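Local coordinates for protein diguanylate cyclase with PAS/PAC sensor (Marinobacter aquaeolei, PDB 3H9W) that probably makes cyclic di-GMP from two GTP molecules as a full-length enzyme, of which this construct is the N-terminal PAS sensor domain, at residues Asp84-Val88 and Ala98-Phe102. Sequence-based numbering, arbitrary orientation.
Sequences DVVHV and ALIGF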
loop_
_atom_site.group_PDB
_atom_site.type_symbol
_atom_site.label_atom_id
_atom_site.label_comp_id
_atom_site.label_asym_id
_atom_site.label_seq_id
_atom_site.Cartn_x
_atom_site.Cartn_y
_atom_site.Cartn_z
ATOM N N ASP A 84 -5.510 -3.877 6.324
ATOM C CA ASP A 84 -4.889 -4.549 5.194
ATOM C C ASP A 84 -5.450 -3.843 3.956
ATOM O O ASP A 84 -6.669 -3.738 3.795
ATOM C CB ASP A 84 -5.275 -6.035 5.224
ATOM C CG ASP A 84 -4.457 -6.884 4.270
ATOM O OD1 ASP A 84 -3.481 -6.380 3.682
ATOM O OD2 ASP A 84 -4.794 -8.080 4.116
ATOM N N VAL A 85 -4.556 -3.332 3.110
ATOM C CA VAL A 85 -4.933 -2.618 1.892
ATOM C C VAL A 85 -4.452 -3.434 0.716
ATOM O O VAL A 85 -3.266 -3.746 0.615
ATOM C CB VAL A 85 -4.292 -1.222 1.838
ATOM C CG1 VAL A 85 -4.749 -0.490 0.579
ATOM C CG2 VAL A 85 -4.687 -0.430 3.077
ATOM N N VAL A 86 -5.380 -3.753 -0.180
ATOM C CA VAL A 86 -5.089 -4.621 -1.309
ATOM C C VAL A 86 -5.348 -4.087 -2.703
ATOM O O VAL A 86 -6.428 -3.573 -2.999
ATOM C CB VAL A 86 -5.900 -5.931 -1.193
ATOM C CG1 VAL A 86 -5.452 -6.914 -2.261
ATOM C CG2 VAL A 86 -5.725 -6.525 0.203
ATOM N N HIS A 87 -4.345 -4.236 -3.559
ATOM C CA HIS A 87 -4.464 -3.850 -4.954
ATOM C C HIS A 87 -4.462 -5.168 -5.727
ATOM O O HIS A 87 -3.614 -6.025 -5.478
ATOM C CB HIS A 87 -3.281 -3.003 -5.403
ATOM C CG HIS A 87 -3.262 -2.757 -6.880
ATOM N ND1 HIS A 87 -2.240 -3.192 -7.693
ATOM C CD2 HIS A 87 -4.170 -2.173 -7.697
ATOM C CE1 HIS A 87 -2.519 -2.890 -8.949
ATOM N NE2 HIS A 87 -3.685 -2.271 -8.978
ATOM N N VAL A 88 -5.408 -5.333 -6.648
ATOM C CA VAL A 88 -5.502 -6.559 -7.445
ATOM C C VAL A 88 -4.818 -6.367 -8.794
ATOM O O VAL A 88 -5.134 -5.432 -9.523
ATOM C CB VAL A 88 -6.966 -6.950 -7.708
ATOM C CG1 VAL A 88 -7.025 -8.312 -8.380
ATOM C CG2 VAL A 88 -7.751 -6.957 -6.406
ATOM N N ALA A 98 -2.299 -11.619 -9.196
ATOM C CA ALA A 98 -1.727 -11.497 -7.872
ATOM C C ALA A 98 -2.389 -10.405 -7.068
ATOM O O ALA A 98 -3.189 -9.626 -7.586
ATOM C CB ALA A 98 -0.235 -11.231 -7.974
ATOM N N LEU A 99 -2.050 -10.373 -5.784
ATOM C CA LEU A 99 -2.558 -9.376 -4.854
ATOM C C LEU A 99 -1.316 -8.743 -4.234
ATOM O O LEU A 99 -0.414 -9.450 -3.791
ATOM C CB LEU A 99 -3.400 -10.050 -3.768
ATOM C CG LEU A 99 -4.595 -10.884 -4.234
ATOM C CD1 LEU A 99 -5.236 -11.577 -3.034
ATOM C CD2 LEU A 99 -5.612 -9.993 -4.944
ATOM N N ILE A 100 -1.266 -7.416 -4.212
ATOM C CA ILE A 100 -0.121 -6.701 -3.657
ATOM C C ILE A 100 -0.630 -5.592 -2.749
ATOM O O ILE A 100 -1.597 -4.910 -3.080
ATOM C CB ILE A 100 0.722 -6.038 -4.767
ATOM C CG1 ILE A 100 -0.127 -4.987 -5.490
ATOM C CG2 ILE A 100 1.181 -7.080 -5.767
ATOM C CD1 ILE A 100 0.675 -3.956 -6.260
ATOM N N GLY A 101 0.020 -5.393 -1.613
ATOM C CA GLY A 101 -0.442 -4.341 -0.737
ATOM C C GLY A 101 0.406 -4.132 0.488
ATOM O O GLY A 101 1.588 -4.482 0.515
ATOM N N PHE A 102 -0.213 -3.562 1.513
ATOM C CA PHE A 102 0.473 -3.285 2.764
ATOM C C PHE A 102 -0.437 -3.584 3.945
ATOM O O PHE A 102 -1.655 -3.480 3.840
ATOM C CB PHE A 102 0.838 -1.797 2.864
ATOM C CG PHE A 102 1.899 -1.342 1.906
ATOM C CD1 PHE A 102 3.238 -1.545 2.185
ATOM C CD2 PHE A 102 1.554 -0.663 0.742
ATOM C CE1 PHE A 102 4.232 -1.074 1.315
ATOM C CE2 PHE A 102 2.536 -0.189 -0.136
ATOM C CZ PHE A 102 3.874 -0.398 0.160
#
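With CG anti to the backbone N of His87 (chi1 171°) and CG1 of Ile100 set between its own N and carbonyl carbon (chi1 63°), the two side chains lie side by side. Ile100 CD1 meets the imidazole at its edge, 3.3 Å from His87 ND1, and CG1 sits in the ring plane. Beneath them the backbones exchange a pair of hydrogen bonds, His87 N to Ile100 O (2.9 Å) and Ile100 N to His87 O (3.0 Å); Val85 and Phe102 form the next such pair. On the opposite face Leu99 touches two valines, CB against Val86 CG1 (4.0 Å) and CD2 against Val88 CG2 (4.0 Å). Gly101 pairs with Val86 in a non-hydrogen-bonded position, its CA giving a CH···O contact to Val85 O (3.2 Å). These antiparallel neighbours form a hairpin of the PAS sheet. The imidazole meets the ring of Tyr18 of the second subunit, and Ile100 packs on Ile100 of that subunit. With an alanine at His87, Ile100 CD1 would probably lose the ring edge it packs against, and Tyr18 of the second subunit its ring partner. On the His87 face, Val85, Ile100 and Phe102 thus supply an apolar patch to the dimer contact, the imidazole its polar member.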